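Local coordinates for penicillin-binding protein PbpB (PDB 6KGV) that synthesises cross-linked peptidoglycan from lipid intermediates for the mycobacterial cell wall, its penicillin-sensitive transpeptidase domain cross-linking the peptide subunits, at residues 263-268 against 493-498. Sequence-based numbering, arbitrary orientation.
Sequences SPFEPG and VYWITF. With AXL (2-{1-[2-amino-2-(4-hydroxy-phenyl)-acetylamino]-2-oxo-ethyl}-5,5-dimethyl-thiazolidine-4-carboxylic acid), chain F.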
loop_
_atom_site.group_PDB
_atom_site.type_symbol
_atom_site.label_atom_id
_atom_site.label_comp_id
_atom_site.label_asym_id
_atom_site.label_seq_id
_atom_site.Cartn_x
_atom_site.Cartn_y
_atom_site.Cartn_z
ATOM N N SER A 263 -1.862 -10.616 -2.782
ATOM C CA SER A 263 -3.153 -10.982 -2.198
ATOM C C SER A 263 -4.107 -9.804 -2.268
ATOM O O SER A 263 -4.118 -8.949 -1.368
ATOM C CB SER A 263 -2.967 -11.461 -0.759
ATOM O OG SER A 263 -1.970 -12.478 -0.746
ATOM N N PRO A 264 -4.924 -9.725 -3.317
ATOM C CA PRO A 264 -5.810 -8.574 -3.474
ATOM C C PRO A 264 -7.017 -8.682 -2.555
ATOM O O PRO A 264 -7.414 -9.760 -2.110
ATOM C CB PRO A 264 -6.219 -8.639 -4.953
ATOM C CG PRO A 264 -6.171 -10.111 -5.271
ATOM C CD PRO A 264 -5.023 -10.657 -4.451
ATOM N N PHE A 265 -7.591 -7.522 -2.265
ATOM C CA PHE A 265 -8.763 -7.418 -1.408
ATOM C C PHE A 265 -9.643 -6.310 -1.961
ATOM O O PHE A 265 -9.203 -5.501 -2.779
ATOM C CB PHE A 265 -8.370 -7.115 0.049
ATOM C CG PHE A 265 -7.422 -5.953 0.179
ATOM C CD1 PHE A 265 -7.899 -4.662 0.304
ATOM C CD2 PHE A 265 -6.043 -6.149 0.114
ATOM C CE1 PHE A 265 -7.027 -3.579 0.386
ATOM C CE2 PHE A 265 -5.160 -5.067 0.209
ATOM C CZ PHE A 265 -5.658 -3.788 0.348
ATOM N N GLU A 266 -10.890 -6.275 -1.516
ATOM C CA GLU A 266 -11.729 -5.151 -1.910
ATOM C C GLU A 266 -11.368 -3.952 -1.045
ATOM O O GLU A 266 -11.258 -4.093 0.174
ATOM C CB GLU A 266 -13.218 -5.489 -1.787
ATOM C CG GLU A 266 -13.618 -6.704 -2.640
ATOM C CD GLU A 266 -15.092 -6.747 -2.999
ATOM O OE1 GLU A 266 -15.799 -5.745 -2.811
ATOM O OE2 GLU A 266 -15.544 -7.786 -3.498
ATOM N N PRO A 267 -11.140 -2.778 -1.636
ATOM C CA PRO A 267 -10.608 -1.663 -0.839
ATOM C C PRO A 267 -11.651 -1.032 0.059
ATOM O O PRO A 267 -11.307 -0.516 1.130
ATOM C CB PRO A 267 -10.113 -0.684 -1.909
ATOM C CG PRO A 267 -11.073 -0.930 -3.079
ATOM C CD PRO A 267 -11.363 -2.411 -3.051
ATOM N N GLY A 268 -12.919 -1.077 -0.323
ATOM C CA GLY A 268 -13.841 -0.279 0.439
ATOM C C GLY A 268 -13.552 1.197 0.226
ATOM O O GLY A 268 -13.041 1.620 -0.811
ATOM N N VAL A 493 -17.549 -9.106 8.791
ATOM C CA VAL A 493 -16.167 -9.471 8.471
ATOM C C VAL A 493 -15.629 -8.453 7.476
ATOM O O VAL A 493 -16.154 -8.328 6.361
ATOM C CB VAL A 493 -16.065 -10.898 7.910
ATOM C CG1 VAL A 493 -14.595 -11.299 7.726
ATOM C CG2 VAL A 493 -16.796 -11.891 8.828
ATOM N N TYR A 494 -14.570 -7.741 7.863
ATOM C CA TYR A 494 -14.102 -6.601 7.088
ATOM C C TYR A 494 -12.616 -6.679 6.777
ATOM O O TYR A 494 -11.829 -7.242 7.538
ATOM C CB TYR A 494 -14.366 -5.281 7.820
ATOM C CG TYR A 494 -15.779 -5.129 8.324
ATOM C CD1 TYR A 494 -16.836 -4.935 7.441
ATOM C CD2 TYR A 494 -16.055 -5.155 9.680
ATOM C CE1 TYR A 494 -18.138 -4.786 7.902
ATOM C CE2 TYR A 494 -17.349 -5.001 10.153
ATOM C CZ TYR A 494 -18.387 -4.821 9.257
ATOM O OH TYR A 494 -19.681 -4.675 9.719
ATOM N N TRP A 495 -12.244 -6.104 5.639
ATOM C CA TRP A 495 -10.900 -5.588 5.444
ATOM C C TRP A 495 -10.909 -4.152 5.935
ATOM O O TRP A 495 -11.734 -3.355 5.484
ATOM C CB TRP A 495 -10.465 -5.630 3.979
ATOM C CG TRP A 495 -10.225 -7.003 3.426
ATOM C CD1 TRP A 495 -9.203 -7.862 3.745
ATOM C CD2 TRP A 495 -10.998 -7.660 2.415
ATOM N NE1 TRP A 495 -9.305 -9.025 3.004
ATOM C CE2 TRP A 495 -10.395 -8.927 2.181
ATOM C CE3 TRP A 495 -12.144 -7.307 1.690
ATOM C CZ2 TRP A 495 -10.899 -9.833 1.251
ATOM C CZ3 TRP A 495 -12.645 -8.209 0.765
ATOM C CH2 TRP A 495 -12.023 -9.464 0.553
ATOM N N ILE A 496 -10.026 -3.831 6.876
ATOM C CA ILE A 496 -9.842 -2.467 7.348
ATOM C C ILE A 496 -8.614 -1.907 6.639
ATOM O O ILE A 496 -7.575 -2.580 6.563
ATOM C CB ILE A 496 -9.670 -2.424 8.876
ATOM C CG1 ILE A 496 -10.891 -3.037 9.583
ATOM C CG2 ILE A 496 -9.389 -1.013 9.337
ATOM C CD1 ILE A 496 -12.223 -2.532 9.122
ATOM N N THR A 497 -8.738 -0.693 6.095
ATOM C CA THR A 497 -7.669 -0.057 5.341
ATOM C C THR A 497 -7.464 1.369 5.815
ATOM O O THR A 497 -8.396 2.036 6.282
ATOM C CB THR A 497 -7.961 -0.014 3.830
ATOM O OG1 THR A 497 -9.310 0.421 3.619
ATOM C CG2 THR A 497 -7.767 -1.387 3.193
ATOM N N PHE A 498 -6.223 1.827 5.685
ATOM C CA PHE A 498 -5.916 3.242 5.773
ATOM C C PHE A 498 -4.810 3.522 4.770
ATOM O O PHE A 498 -3.924 2.690 4.567
ATOM C CB PHE A 498 -5.496 3.667 7.195
ATOM C CG PHE A 498 -5.529 5.175 7.418
ATOM C CD1 PHE A 498 -4.464 5.972 7.028
ATOM C CD2 PHE A 498 -6.634 5.783 8.001
ATOM C CE1 PHE A 498 -4.488 7.348 7.220
ATOM C CE2 PHE A 498 -6.671 7.164 8.201
ATOM C CZ PHE A 498 -5.594 7.946 7.804
HETATM C C1 AXL F . -16.260 2.601 3.074
HETATM O O1 AXL F . -15.419 1.792 3.466
HETATM C C2 AXL F . -17.667 2.649 3.662
HETATM C C3 AXL F . -17.640 3.810 4.645
HETATM S S4 AXL F . -18.654 3.562 6.073
HETATM C C5 AXL F . -17.348 3.642 7.273
HETATM C C51 AXL F . -17.329 5.030 7.915
HETATM C C52 AXL F . -17.527 2.574 8.365
HETATM C C6 AXL F . -16.075 3.361 6.473
HETATM C C61 AXL F . -14.837 3.928 7.089
HETATM O O62 AXL F . -14.330 3.337 8.066
HETATM O O63 AXL F . -14.355 4.969 6.588
HETATM N N7 AXL F . -16.291 3.892 5.153
HETATM N N8 AXL F . -18.058 1.409 4.318
HETATM C C9 AXL F . -19.157 0.705 3.987
HETATM O O91 AXL F . -20.017 1.123 3.227
HETATM C C10 AXL F . -19.309 -0.681 4.584
HETATM N N11 AXL F . -20.366 -1.428 3.923
HETATM C C12 AXL F . -19.613 -0.622 6.029
HETATM C C13 AXL F . -18.690 -1.134 6.920
HETATM C C14 AXL F . -18.927 -1.107 8.293
HETATM C C15 AXL F . -20.111 -0.561 8.771
HETATM C C16 AXL F . -21.047 -0.041 7.879
HETATM C C17 AXL F . -20.803 -0.078 6.505
HETATM O O18 AXL F . -20.336 -0.538 10.111
#
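Trp495 and Phe265 carry this contact, in which the loop before helix 272-281, running into what is probably the SxxK motif of the transpeptidase fold (Ser269 and Lys272), lies against strand 493-502 of its antiparallel sheet. Both side chains leave the backbone toward the opposite segment. Phe265 CB sits over one indole face, 3.5 Å from the centroid of the Trp495 five-membered ring and 12° off its normal, which meets the geometry of a CH-pi contact. The same face reaches the next residue, where Glu266 N lies 3.5 Å from Trp495 CZ3, toward the rim of the ring. One indole thus spans two residues of the loop. The phenyl and indole planes meet at 43°, an oblique pairing. With CG held between its backbone N and carbonyl carbon (chi1 50°), Phe265 carries its ring past the indole to Thr497, and its CE1 stops 3.6 Å from Thr497 CG2. Met514 of the neighbouring strand 509-516 touches Phe265, Trp495 and Thr497, extending the apolar packing into the sheet. Glu266 lays CB and CG near CZ3 of the indole, but its extended chain leads the carboxylate away, where OE1 is hydrogen-bonded to Gln384 NE2, the backbone N of Gly385 and Tyr489 OH. Just beyond the loop comes Ser269, probably the residue that forms the acyl-ester intermediate, with AXL bound beside it; the Thr497 side chain lies about 6 Å from the Ser269 side chain. Thr497 adds one polar link to the loop just before that serine, a weak hydrogen bond from OG1 to Pro267 O at 3.3 Å.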